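Local coordinates for FHA domain-containing protein DDL (Arabidopsis thaliana, PDB 3VPY) that probably recognises phosphothreonine in partner proteins such as the microRNA-processing enzyme Dicer-like1, using its forkhead-associated (FHA) domain, at residues Asn94-Tyr97 with Pro102-Pro105; Cys39-Phe42 with Arg47-Asp50; Glu15-Tyr20 with Leu111-Thr116; Val64-Glu69 with Gln106-Leu111; Met70-Pro75 with Gly80-Pro85. All coordinates share one frame; numbering follows the deposited sequence.

Interaction 1: Asn94-Tyr97 with Pro102-Pro105; sequences NKTY and PIEP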
# COMPACT_ATOMS: atom_id res chain seq x y z
N ASN A 94 18.12 4.23 1.06
CA ASN A 94 17.54 5.52 1.42
C ASN A 94 16.17 5.44 2.09
O ASN A 94 15.57 6.47 2.37
CB ASN A 94 17.58 6.45 0.19
CG ASN A 94 19.01 6.74 -0.21
OD1 ASN A 94 19.40 6.69 -1.39
ND2 ASN A 94 19.82 7.00 0.80
N LYS A 95 15.70 4.21 2.34
CA LYS A 95 14.57 3.97 3.24
C LYS A 95 13.19 4.19 2.62
O LYS A 95 13.06 4.77 1.53
CB LYS A 95 14.69 4.78 4.55
CG LYS A 95 16.06 4.66 5.26
CD LYS A 95 16.00 5.22 6.66
CE LYS A 95 17.39 5.30 7.31
NZ LYS A 95 17.39 6.33 8.39
N THR A 96 12.17 3.71 3.33
CA THR A 96 10.79 3.96 2.96
C THR A 96 10.14 4.61 4.16
O THR A 96 10.33 4.15 5.29
CB THR A 96 10.06 2.64 2.64
OG1 THR A 96 10.63 2.07 1.46
CG2 THR A 96 8.54 2.86 2.41
N TYR A 97 9.37 5.68 3.91
CA TYR A 97 8.74 6.49 4.98
C TYR A 97 7.23 6.39 4.93
O TYR A 97 6.64 6.51 3.86
CB TYR A 97 9.13 7.96 4.82
CG TYR A 97 10.60 8.21 4.94
CD1 TYR A 97 11.15 8.64 6.14
CD2 TYR A 97 11.45 8.04 3.85
CE1 TYR A 97 12.51 8.88 6.27
CE2 TYR A 97 12.83 8.28 3.97
CZ TYR A 97 13.35 8.70 5.18
OH TYR A 97 14.70 8.96 5.31
N PRO A 102 10.61 6.61 8.96
CA PRO A 102 11.12 5.44 8.24
C PRO A 102 10.67 4.13 8.88
O PRO A 102 10.39 4.11 10.08
CB PRO A 102 12.66 5.58 8.34
CG PRO A 102 12.90 6.45 9.51
CD PRO A 102 11.68 7.34 9.66
N ILE A 103 10.61 3.07 8.09
CA ILE A 103 10.30 1.73 8.58
C ILE A 103 11.52 0.82 8.62
O ILE A 103 12.48 0.99 7.85
CB ILE A 103 9.19 1.07 7.75
CG1 ILE A 103 9.60 0.91 6.27
CG2 ILE A 103 7.89 1.87 7.85
CD1 ILE A 103 8.50 0.20 5.44
N GLU A 104 11.49 -0.13 9.55
CA GLU A 104 12.47 -1.21 9.60
C GLU A 104 12.36 -2.07 8.34
O GLU A 104 11.27 -2.47 7.96
CB GLU A 104 12.23 -2.07 10.85
CG GLU A 104 12.89 -1.49 12.05
CD GLU A 104 14.41 -1.62 11.95
OE1 GLU A 104 14.93 -2.74 11.73
OE2 GLU A 104 15.10 -0.59 12.08
N PRO A 105 13.49 -2.31 7.65
CA PRO A 105 13.42 -3.16 6.47
C PRO A 105 12.97 -4.60 6.78
O PRO A 105 13.20 -5.12 7.90
CB PRO A 105 14.86 -3.14 5.92
CG PRO A 105 15.70 -2.73 7.08
CD PRO A 105 14.86 -1.80 7.89
O HOH W 1 13.05 1.76 5.36

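Interaction 2: Cys39-Phe42 with Arg47-Asp50; sequences CYLF and RIAD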
# COMPACT_ATOMS: atom_id res chain seq x y z
N CYS A 39 0.11 -8.06 -4.88
CA CYS A 39 1.36 -7.40 -4.52
C CYS A 39 1.79 -6.39 -5.58
O CYS A 39 1.67 -6.63 -6.80
CB CYS A 39 2.44 -8.45 -4.27
SG CYS A 39 4.00 -7.80 -3.71
N TYR A 40 2.24 -5.23 -5.11
CA TYR A 40 2.79 -4.19 -5.98
C TYR A 40 4.23 -3.87 -5.62
O TYR A 40 4.52 -3.43 -4.50
CB TYR A 40 1.95 -2.91 -5.91
CG TYR A 40 0.59 -3.03 -6.58
CD1 TYR A 40 0.42 -2.66 -7.91
CD2 TYR A 40 -0.51 -3.53 -5.88
CE1 TYR A 40 -0.84 -2.79 -8.53
CE2 TYR A 40 -1.75 -3.66 -6.49
CZ TYR A 40 -1.92 -3.28 -7.83
OH TYR A 40 -3.15 -3.38 -8.45
N LEU A 41 5.13 -4.09 -6.58
CA LEU A 41 6.55 -3.76 -6.40
C LEU A 41 6.84 -2.34 -6.84
O LEU A 41 6.52 -1.95 -7.95
CB LEU A 41 7.41 -4.74 -7.21
CG LEU A 41 8.91 -4.46 -7.23
CD1 LEU A 41 9.51 -4.52 -5.82
CD2 LEU A 41 9.61 -5.43 -8.17
N PHE A 42 7.47 -1.58 -5.95
CA PHE A 42 7.95 -0.22 -6.24
C PHE A 42 9.45 -0.26 -6.40
O PHE A 42 10.17 -0.80 -5.55
CB PHE A 42 7.62 0.71 -5.08
CG PHE A 42 6.14 0.89 -4.86
CD1 PHE A 42 5.50 2.05 -5.31
CD2 PHE A 42 5.39 -0.10 -4.23
CE1 PHE A 42 4.12 2.22 -5.11
CE2 PHE A 42 3.99 0.04 -4.04
CZ PHE A 42 3.36 1.21 -4.48
N ARG A 47 11.96 -2.68 -15.68
CA ARG A 47 11.75 -4.03 -16.22
C ARG A 47 10.89 -4.89 -15.28
O ARG A 47 10.18 -5.79 -15.74
CB ARG A 47 13.10 -4.71 -16.51
CG ARG A 47 13.04 -6.08 -17.22
CD ARG A 47 14.35 -6.38 -17.98
NE ARG A 47 14.54 -7.81 -18.23
CZ ARG A 47 15.67 -8.39 -18.64
NH1 ARG A 47 16.76 -7.67 -18.87
NH2 ARG A 47 15.71 -9.71 -18.82
N ILE A 48 10.96 -4.64 -13.98
CA ILE A 48 10.22 -5.48 -13.03
C ILE A 48 9.28 -4.73 -12.08
O ILE A 48 8.32 -5.30 -11.59
CB ILE A 48 11.14 -6.43 -12.23
CG1 ILE A 48 12.34 -5.65 -11.68
CG2 ILE A 48 11.54 -7.63 -13.11
CD1 ILE A 48 13.13 -6.39 -10.65
N ALA A 49 9.52 -3.45 -11.84
CA ALA A 49 8.60 -2.68 -10.98
C ALA A 49 7.17 -2.60 -11.54
O ALA A 49 6.97 -2.37 -12.75
CB ALA A 49 9.15 -1.30 -10.71
N ASP A 50 6.18 -2.83 -10.68
CA ASP A 50 4.78 -2.51 -11.01
C ASP A 50 4.53 -1.01 -11.06
O ASP A 50 3.78 -0.52 -11.90
CB ASP A 50 3.83 -3.13 -10.00
CG ASP A 50 3.90 -4.62 -10.01
OD1 ASP A 50 3.57 -5.22 -11.07
OD2 ASP A 50 4.31 -5.21 -8.99

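Interaction 3: Glu15-Tyr20 with Leu111-Thr116; sequences ERWRLY and LFEKDT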
# COMPACT_ATOMS: atom_id res chain seq x y z
N GLU A 15 -11.61 -4.31 -1.49
CA GLU A 15 -11.63 -2.86 -1.34
C GLU A 15 -10.85 -2.18 -2.46
O GLU A 15 -9.78 -2.64 -2.83
CB GLU A 15 -11.02 -2.47 0.01
CG GLU A 15 -11.92 -2.74 1.18
CD GLU A 15 -12.59 -1.48 1.69
OE1 GLU A 15 -13.15 -0.70 0.88
OE2 GLU A 15 -12.55 -1.28 2.91
N ARG A 16 -11.40 -1.08 -2.98
CA ARG A 16 -10.80 -0.41 -4.14
C ARG A 16 -9.69 0.56 -3.76
O ARG A 16 -9.74 1.77 -4.05
CB ARG A 16 -11.89 0.27 -5.00
CG ARG A 16 -12.88 -0.72 -5.60
CD ARG A 16 -13.68 -0.12 -6.75
NE ARG A 16 -14.34 -1.18 -7.52
CZ ARG A 16 -15.58 -1.63 -7.31
NH1 ARG A 16 -16.36 -1.10 -6.37
NH2 ARG A 16 -16.03 -2.61 -8.06
N TRP A 17 -8.65 0.03 -3.13
CA TRP A 17 -7.53 0.88 -2.74
C TRP A 17 -6.87 1.50 -3.97
O TRP A 17 -6.67 0.84 -4.99
CB TRP A 17 -6.49 0.04 -2.02
CG TRP A 17 -6.93 -0.49 -0.72
CD1 TRP A 17 -7.45 -1.73 -0.48
CD2 TRP A 17 -6.90 0.19 0.54
NE1 TRP A 17 -7.73 -1.87 0.88
CE2 TRP A 17 -7.38 -0.70 1.52
CE3 TRP A 17 -6.48 1.48 0.94
CZ2 TRP A 17 -7.49 -0.35 2.87
CZ3 TRP A 17 -6.58 1.82 2.29
CH2 TRP A 17 -7.07 0.90 3.24
N ARG A 18 -6.55 2.78 -3.87
CA ARG A 18 -5.85 3.50 -4.93
C ARG A 18 -4.77 4.35 -4.31
O ARG A 18 -4.84 4.68 -3.14
CB ARG A 18 -6.82 4.38 -5.73
CG ARG A 18 -7.92 3.60 -6.47
CD ARG A 18 -8.55 4.45 -7.55
NE ARG A 18 -9.46 5.45 -7.01
CZ ARG A 18 -10.14 6.32 -7.77
NH1 ARG A 18 -9.98 6.31 -9.09
NH2 ARG A 18 -10.96 7.20 -7.22
N LEU A 19 -3.76 4.68 -5.11
CA LEU A 19 -2.63 5.42 -4.62
C LEU A 19 -2.52 6.72 -5.41
O LEU A 19 -2.24 6.72 -6.62
CB LEU A 19 -1.36 4.56 -4.83
CG LEU A 19 -0.11 4.85 -4.01
CD1 LEU A 19 -0.37 4.75 -2.49
CD2 LEU A 19 1.05 3.95 -4.45
N TYR A 20 -2.81 7.83 -4.73
CA TYR A 20 -2.70 9.16 -5.31
C TYR A 20 -1.24 9.57 -5.32
O TYR A 20 -0.51 9.31 -4.36
CB TYR A 20 -3.56 10.15 -4.52
CG TYR A 20 -5.03 9.92 -4.79
CD1 TYR A 20 -5.72 10.73 -5.69
CD2 TYR A 20 -5.73 8.86 -4.20
CE1 TYR A 20 -7.04 10.52 -5.97
CE2 TYR A 20 -7.06 8.64 -4.48
CZ TYR A 20 -7.72 9.50 -5.36
OH TYR A 20 -9.04 9.30 -5.67
N LEU A 111 -0.95 -0.63 6.40
CA LEU A 111 -1.26 0.70 5.85
C LEU A 111 -2.74 1.05 6.02
O LEU A 111 -3.61 0.17 6.03
CB LEU A 111 -0.90 0.74 4.37
CG LEU A 111 0.58 0.66 3.98
CD1 LEU A 111 0.75 0.69 2.47
CD2 LEU A 111 1.38 1.78 4.63
N PHE A 112 -3.00 2.35 6.18
CA PHE A 112 -4.36 2.85 6.41
C PHE A 112 -4.72 3.96 5.45
O PHE A 112 -3.82 4.65 4.93
CB PHE A 112 -4.50 3.36 7.86
CG PHE A 112 -4.35 2.28 8.91
CD1 PHE A 112 -5.48 1.72 9.52
CD2 PHE A 112 -3.09 1.83 9.30
CE1 PHE A 112 -5.34 0.73 10.49
CE2 PHE A 112 -2.95 0.83 10.29
CZ PHE A 112 -4.08 0.28 10.87
N GLU A 113 -6.02 4.15 5.21
CA GLU A 113 -6.49 5.31 4.42
C GLU A 113 -5.84 6.58 4.97
O GLU A 113 -5.77 6.79 6.19
CB GLU A 113 -8.00 5.50 4.57
CG GLU A 113 -8.88 4.45 4.00
CD GLU A 113 -10.34 4.85 4.22
OE1 GLU A 113 -10.62 5.60 5.17
OE2 GLU A 113 -11.20 4.45 3.44
N LYS A 114 -5.38 7.42 4.03
CA LYS A 114 -4.77 8.72 4.29
C LYS A 114 -3.30 8.67 4.64
O LYS A 114 -2.66 9.72 4.78
CB LYS A 114 -5.55 9.55 5.33
CG LYS A 114 -6.99 9.81 4.94
CD LYS A 114 -7.72 10.57 6.03
CE LYS A 114 -9.20 10.67 5.69
NZ LYS A 114 -9.90 11.62 6.59
N ASP A 115 -2.72 7.46 4.71
CA ASP A 115 -1.29 7.37 4.91
C ASP A 115 -0.54 8.02 3.76
O ASP A 115 -0.93 7.88 2.60
CB ASP A 115 -0.82 5.92 4.98
CG ASP A 115 -1.02 5.29 6.35
OD1 ASP A 115 -1.32 6.02 7.31
OD2 ASP A 115 -0.85 4.06 6.43
N THR A 116 0.56 8.70 4.07
CA THR A 116 1.46 9.21 3.04
C THR A 116 2.71 8.36 3.00
O THR A 116 3.30 8.05 4.02
CB THR A 116 1.85 10.66 3.29
OG1 THR A 116 0.65 11.45 3.38
CG2 THR A 116 2.71 11.18 2.15

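Interaction 4: Val64-Glu69 with Gln106-Leu111; sequences VIQYRE and QRYYEL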
# COMPACT_ATOMS: atom_id res chain seq x y z
N VAL A 64 7.63 -3.21 -1.35
CA VAL A 64 6.41 -3.82 -1.87
C VAL A 64 5.20 -3.40 -1.01
O VAL A 64 5.33 -3.18 0.19
CB VAL A 64 6.55 -5.38 -1.98
CG1 VAL A 64 6.72 -6.05 -0.60
CG2 VAL A 64 5.38 -5.98 -2.71
N ILE A 65 4.05 -3.24 -1.64
CA ILE A 65 2.79 -3.24 -0.89
C ILE A 65 2.15 -4.60 -1.14
O ILE A 65 1.87 -4.97 -2.29
CB ILE A 65 1.85 -2.07 -1.27
CG1 ILE A 65 2.45 -0.76 -0.74
CG2 ILE A 65 0.44 -2.30 -0.66
CD1 ILE A 65 1.73 0.53 -1.13
N GLN A 66 2.00 -5.35 -0.04
CA GLN A 66 1.57 -6.73 -0.07
C GLN A 66 0.21 -6.81 0.60
O GLN A 66 0.08 -6.37 1.75
CB GLN A 66 2.55 -7.59 0.73
CG GLN A 66 2.10 -9.04 0.85
CD GLN A 66 2.20 -9.78 -0.47
OE1 GLN A 66 3.29 -9.88 -1.04
NE2 GLN A 66 1.07 -10.28 -0.96
N TYR A 67 -0.79 -7.31 -0.13
CA TYR A 67 -2.10 -7.61 0.46
C TYR A 67 -2.06 -8.95 1.15
O TYR A 67 -1.51 -9.90 0.61
CB TYR A 67 -3.22 -7.53 -0.61
CG TYR A 67 -3.46 -6.10 -0.99
CD1 TYR A 67 -4.23 -5.27 -0.19
CD2 TYR A 67 -2.86 -5.54 -2.13
CE1 TYR A 67 -4.40 -3.92 -0.48
CE2 TYR A 67 -3.04 -4.19 -2.44
CZ TYR A 67 -3.82 -3.40 -1.62
OH TYR A 67 -3.97 -2.06 -1.91
N ARG A 68 -2.59 -9.00 2.37
CA ARG A 68 -2.60 -10.17 3.24
C ARG A 68 -3.98 -10.40 3.85
O ARG A 68 -4.62 -9.46 4.37
CB ARG A 68 -1.57 -10.00 4.37
CG ARG A 68 -0.12 -9.91 3.89
CD ARG A 68 0.79 -9.42 5.01
NE ARG A 68 0.86 -10.42 6.08
CZ ARG A 68 1.10 -10.16 7.37
NH1 ARG A 68 1.26 -8.91 7.79
NH2 ARG A 68 1.12 -11.14 8.26
N GLU A 69 -4.45 -11.65 3.79
CA GLU A 69 -5.70 -12.03 4.42
C GLU A 69 -5.45 -12.30 5.89
O GLU A 69 -4.64 -13.18 6.25
CB GLU A 69 -6.29 -13.27 3.73
CG GLU A 69 -7.72 -13.58 4.10
CD GLU A 69 -8.24 -14.81 3.36
OE1 GLU A 69 -7.76 -15.93 3.64
OE2 GLU A 69 -9.13 -14.65 2.50
N GLN A 106 12.34 -5.23 5.79
CA GLN A 106 11.97 -6.66 5.84
C GLN A 106 10.95 -7.00 6.92
O GLN A 106 10.92 -8.12 7.45
CB GLN A 106 13.22 -7.57 5.96
CG GLN A 106 14.30 -7.26 4.91
CD GLN A 106 13.97 -7.74 3.50
OE1 GLN A 106 13.04 -8.51 3.28
NE2 GLN A 106 14.76 -7.28 2.54
N ARG A 107 10.08 -6.03 7.20
CA ARG A 107 9.01 -6.19 8.17
C ARG A 107 7.73 -5.61 7.59
O ARG A 107 7.76 -4.53 7.01
CB ARG A 107 9.42 -5.50 9.47
CG ARG A 107 8.33 -5.49 10.55
CD ARG A 107 8.82 -4.76 11.79
NE ARG A 107 10.01 -5.37 12.39
CZ ARG A 107 10.74 -4.81 13.36
NH1 ARG A 107 10.40 -3.62 13.85
NH2 ARG A 107 11.81 -5.44 13.85
N TYR A 108 6.60 -6.31 7.73
CA TYR A 108 5.34 -5.77 7.20
C TYR A 108 4.78 -4.72 8.15
O TYR A 108 4.67 -4.98 9.38
CB TYR A 108 4.28 -6.87 7.07
CG TYR A 108 4.51 -7.83 5.93
CD1 TYR A 108 4.59 -7.38 4.61
CD2 TYR A 108 4.62 -9.21 6.18
CE1 TYR A 108 4.80 -8.26 3.56
CE2 TYR A 108 4.84 -10.10 5.12
CZ TYR A 108 4.94 -9.62 3.83
OH TYR A 108 5.15 -10.50 2.79
N TYR A 109 4.38 -3.58 7.58
CA TYR A 109 3.68 -2.52 8.32
C TYR A 109 2.30 -2.29 7.72
O TYR A 109 2.18 -2.01 6.53
CB TYR A 109 4.47 -1.20 8.24
CG TYR A 109 5.72 -1.17 9.05
CD1 TYR A 109 5.75 -0.56 10.29
CD2 TYR A 109 6.90 -1.77 8.57
CE1 TYR A 109 6.92 -0.53 11.04
CE2 TYR A 109 8.07 -1.74 9.32
CZ TYR A 109 8.08 -1.12 10.54
OH TYR A 109 9.23 -1.08 11.30
N GLU A 110 1.26 -2.43 8.55
CA GLU A 110 -0.11 -2.22 8.04
C GLU A 110 -0.29 -0.78 7.55
O GLU A 110 0.17 0.17 8.21
CB GLU A 110 -1.15 -2.54 9.12
CG GLU A 110 -2.58 -2.56 8.58
CD GLU A 110 -3.61 -2.96 9.64
OE1 GLU A 110 -3.22 -3.26 10.79
OE2 GLU A 110 -4.82 -2.94 9.34
N LEU A 111 -0.95 -0.63 6.40
CA LEU A 111 -1.26 0.70 5.85
C LEU A 111 -2.74 1.05 6.02
O LEU A 111 -3.61 0.17 6.03
CB LEU A 111 -0.90 0.74 4.37
CG LEU A 111 0.58 0.66 3.98
CD1 LEU A 111 0.75 0.69 2.47
CD2 LEU A 111 1.38 1.78 4.63
O HOH W 2 5.66 -9.71 0.24

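Interaction 5: Met70-Pro75 with Gly80-Pro85; sequences MEKEKP and GKQVKP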
# COMPACT_ATOMS: atom_id res chain seq x y z
N MSE A 70 -6.14 -11.54 6.75
CA MSE A 70 -5.98 -11.65 8.21
C MSE A 70 -7.34 -11.81 8.87
O MSE A 70 -8.36 -11.60 8.23
CB MSE A 70 -5.35 -10.37 8.76
CG MSE A 70 -4.14 -9.87 8.00
SE MSE A 70 -2.63 -11.09 8.21
CE MSE A 70 -2.16 -10.66 10.06
N GLU A 71 -7.35 -12.11 10.16
CA GLU A 71 -8.61 -12.15 10.93
C GLU A 71 -9.30 -10.80 11.02
O GLU A 71 -8.67 -9.74 10.94
CB GLU A 71 -8.37 -12.70 12.32
CG GLU A 71 -8.07 -14.18 12.29
CD GLU A 71 -7.98 -14.82 13.66
OE1 GLU A 71 -8.06 -14.11 14.69
OE2 GLU A 71 -7.82 -16.05 13.70
N LYS A 72 -10.62 -10.84 11.17
CA LYS A 72 -11.39 -9.62 11.36
C LYS A 72 -12.47 -9.93 12.37
O LYS A 72 -13.28 -10.82 12.16
CB LYS A 72 -12.04 -9.16 10.06
CG LYS A 72 -13.18 -8.14 10.26
CD LYS A 72 -14.29 -8.34 9.25
CE LYS A 72 -14.79 -7.01 8.71
NZ LYS A 72 -15.70 -7.22 7.54
N GLU A 73 -12.47 -9.18 13.47
CA GLU A 73 -13.53 -9.33 14.44
C GLU A 73 -14.70 -8.50 13.98
O GLU A 73 -14.57 -7.31 13.72
CB GLU A 73 -13.05 -8.86 15.80
CG GLU A 73 -13.97 -9.22 16.94
CD GLU A 73 -13.28 -9.07 18.28
OE1 GLU A 73 -12.68 -8.00 18.53
OE2 GLU A 73 -13.34 -10.03 19.07
N LYS A 74 -15.86 -9.14 13.85
CA LYS A 74 -17.08 -8.41 13.53
C LYS A 74 -17.58 -7.67 14.78
O LYS A 74 -17.23 -8.06 15.90
CB LYS A 74 -18.15 -9.38 13.03
CG LYS A 74 -17.73 -10.24 11.86
CD LYS A 74 -18.86 -11.19 11.50
CE LYS A 74 -18.35 -12.46 10.85
NZ LYS A 74 -19.48 -13.32 10.39
N PRO A 75 -18.38 -6.60 14.60
CA PRO A 75 -19.07 -5.91 15.70
C PRO A 75 -19.72 -6.82 16.75
O PRO A 75 -19.79 -6.43 17.94
CB PRO A 75 -20.14 -5.10 14.97
CG PRO A 75 -19.47 -4.72 13.71
CD PRO A 75 -18.64 -5.93 13.31
N GLY A 80 -14.42 -13.17 11.33
CA GLY A 80 -14.39 -13.15 9.88
C GLY A 80 -12.96 -12.97 9.43
O GLY A 80 -12.01 -13.32 10.15
N LYS A 81 -12.79 -12.42 8.24
CA LYS A 81 -11.46 -12.15 7.69
C LYS A 81 -11.54 -10.91 6.85
O LYS A 81 -12.61 -10.48 6.46
CB LYS A 81 -10.98 -13.32 6.83
CG LYS A 81 -11.82 -13.56 5.58
CD LYS A 81 -11.47 -14.89 4.94
CE LYS A 81 -12.22 -15.06 3.63
NZ LYS A 81 -11.51 -15.98 2.71
N GLN A 82 -10.38 -10.34 6.57
CA GLN A 82 -10.31 -9.23 5.65
C GLN A 82 -8.96 -9.28 4.96
O GLN A 82 -8.03 -9.91 5.45
CB GLN A 82 -10.44 -7.92 6.42
CG GLN A 82 -9.44 -7.80 7.54
CD GLN A 82 -9.71 -6.63 8.45
OE1 GLN A 82 -10.25 -5.61 8.02
NE2 GLN A 82 -9.34 -6.77 9.72
N VAL A 83 -8.87 -8.64 3.80
CA VAL A 83 -7.60 -8.52 3.11
C VAL A 83 -7.16 -7.06 3.18
O VAL A 83 -7.87 -6.16 2.69
CB VAL A 83 -7.72 -8.95 1.64
CG1 VAL A 83 -6.42 -8.69 0.88
CG2 VAL A 83 -8.11 -10.44 1.56
N LYS A 84 -5.96 -6.85 3.72
CA LYS A 84 -5.48 -5.50 4.02
C LYS A 84 -4.10 -5.26 3.47
O LYS A 84 -3.33 -6.21 3.29
CB LYS A 84 -5.45 -5.28 5.54
CG LYS A 84 -6.83 -5.43 6.16
CD LYS A 84 -6.82 -4.98 7.61
CE LYS A 84 -6.04 -5.96 8.47
NZ LYS A 84 -5.90 -5.46 9.87
N PRO A 85 -3.77 -3.98 3.17
CA PRO A 85 -2.47 -3.62 2.61
C PRO A 85 -1.39 -3.51 3.68
O PRO A 85 -1.64 -2.93 4.74
CB PRO A 85 -2.71 -2.24 2.00
CG PRO A 85 -3.80 -1.64 2.86
CD PRO A 85 -4.66 -2.81 3.33

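Interaction 1: Asn94-Tyr97 with Pro102-Pro105
Lys95, Thr96 and Tyr97 meet Pro102 and Ile103 in a short antiparallel beta hairpin, strands 96-98 and 101-102, at the margin of one sheet of the FHA beta sandwich. Lys95 comes first. Its aliphatic chain runs alongside the proline ring, CD lying 3.8 Å from Pro102 CB, so a long lysine can pack its methylenes here while its ammonium end stays at the exposed surface. Thr96 follows and carries the backbone link: Ile103 N donates to Thr96 O at 3.0 Å, with the donor almost in line with the carbonyl (C=O...N angle 176°). The same oxygen also receives a CA-H...O contact from Pro102 CA. Further back along the same edge, a water accepts from Thr96 N and donates to Ile103 O, bridging the two chains where they draw apart. The Thr96 methyl and CB lie against Ile103 CD1, both at 4.0 Å, whereas its hydroxyl OG1 is hydrogen-bonded to Asp89, which suits a small side chain with one polar and one apolar branch. Tyr97 pairs with Pro102 as a non-hydrogen-bonded pair, an apt place for a proline, which has no N-H to give. With chi1 at -62°, CG is anti to the carbonyl carbon, and the ring crosses the proline obliquely, bringing Tyr97 CD1 to 3.5 Å from Pro102 N.

Interaction 2: Cys39-Phe42 with Arg47-Asp50
Leu41 and Asp50 hold this contact together, each through backbone and side chain at once, with Ala49 beside them. Asp50 turns its CB toward strand 39-43, and chi1 of -63° sets CG anti to the carbonyl carbon, which places the carboxylate over the edge of the strand. There OD2 accepts a hydrogen bond from Leu41 N at 2.8 Å, essentially straight (N-H...O 179°), using the anti lone pair, the one facing away from OD1. The other oxygen, OD1, is bound by Gln37 NE2, so the two oxygens are held from different places and the rotation of the group is largely fixed. A short acid suits the position because a single methylene brings the carboxylate to the backbone N-H. In return Asp50 N donates weakly to Leu41 O, 2.9 Å away but poorly aligned. Asp50 CB also lies 4.0 Å from Tyr40 CD1. The Leu41 side chain extends along the incoming loop: CD2 reaches Ile48 O at 3.7 Å, and CG faces Ala49 CA at 4.2 Å. The small methyl of Ala49 lets the chain come close, CB standing 3.9 Å from Leu41 O. Here the loop after strand 39-43 returns to its parent strand and leads into strand 51-52, which runs parallel to it at the margin of the mixed sheet of the FHA sandwich.

Interaction 3: Glu15-Tyr20 with Leu111-Thr116
Chi1 near -67° in both Trp17 and Glu113 sets each CG anti to its own carbonyl carbon, and from there the indole and the glutamate stem meet at about a right angle. The six-membered end of the indole does the touching. Its CZ3 carbon points edge-on at the backbone, with Glu113 N 3.8 Å away and close to the ring plane, while Glu113 CG packs on the same CZ3 at 3.9 Å. It is the CG methylene of the extended glutamate that makes this contact, the carboxylate plane standing 76° from the indole. The ring meets a type II beta turn from Phe112 to Asp115, closed by Asp115 N donating to Phe112 O at 3.0 Å. Asp115 OD2 steadies it by accepting from Phe112 N at 2.8 Å, approached from above the carboxylate plane, and Asp115 OD1 is taken by Asn99. Cutting Trp17 back to an alanine is likely to open a gap beside the Phe112-Glu113 backbone and leave Pro85 and Tyr67 without their aromatic neighbour. A large, flat residue thus suits a site where the lead-in to strand 18-23, the turn before strand 116-119 and strand 79-89 converge, closing the interior of the FHA beta sandwich.

Interaction 4: Val64-Glu69 with Gln106-Leu111
Tyr108 lies across Gln66 and Arg68. CB meets Arg68 NH1 at 3.7 Å. Beyond it, CD2 sits 3.6 Å from the plane of the guanidinium, near its rim, the planes 19° apart. Arg68 CD stands over the centre of the ring, 4.0 Å from the centroid, in a CH-pi contact; a bend at chi3 (67°) lets the same arginine lay both its methylene and its flat head on one face. Glu9 makes a salt bridge to Arg68 NE and probably offsets its charge. On the same side of the ring, but toward its other long edge, CE1 touches Gln66 CB obliquely at 3.7 Å. At the tip, OH donates to a water at 2.7 Å, which donates to Gln66 OE1. Gln66 NE2 is held by Tyr67 O and Glu6, so both ends of this buried amide are used. On the opposite side of strand 63-73, Ile65 CD1 meets Leu111 CD1 at 3.7 Å, an apolar pair that suits the buried side of the sheet. Residues 65-68 and 108-111 run 99° apart with strand 79-89 between their strands, so side chains and one bridging water span this twisted sheet, one layer of the FHA beta sandwich.

Interaction 5: Met70-Pro75 with Gly80-Pro85
Gln82 and Lys72 lie on one face of a twisted beta hairpin, strands 63-73 and 79-89, their side chains crossing at about a right angle. Gln82 has CG between its backbone N and carbonyl carbon (chi1 54°) and is extended beyond, which carries its amide across to the partner strand. There NE2 donates to Glu71 O at 3.3 Å and rests on Lys72 CB at 3.6 Å. Were Gln82 a leucine, Glu71 O would probably lose this donor, the amide that bridges the strands being gone. Lys81 points off the hairpin, its ammonium paired with Glu69. Met70, built as selenomethionine, faces the same way as Gln82, and their backbones exchange two bonds, Met70 N to Gln82 O at 2.8 Å and Gln82 N to Met70 O at 2.9 Å. Gly80 suits its place, since a CB here would come tightly against Lys74 CE as that chain now lies; its N donates to Lys72 O at 2.7 Å, whereas Lys72 N approaches Gly80 O from above the carbonyl plane.

Interactions 2, 4 and 5 share the mixed sheet, and strand 63-73 serves both 4 and 5. Two salt bridges join these last two, Glu69 OE2 to Lys81 NZ at 2.7 Å and Glu110 OE2 to Lys84 NZ at 2.8 Å. Interaction 3 shares Leu111 with interaction 4 and meets interaction 2 in the core, Phe42 CE1 lying 3.6 Å from Leu19 CD2. Interaction 1 abuts interaction 4 where Ile103 CB packs on Tyr109 CE2 at 3.4 Å. FHA domains read phosphothreonine with loops at one end of the sandwich, here probably near interactions 1 and 2; the hairpin of interaction 5 lies far off, its centre about 26 Å from either.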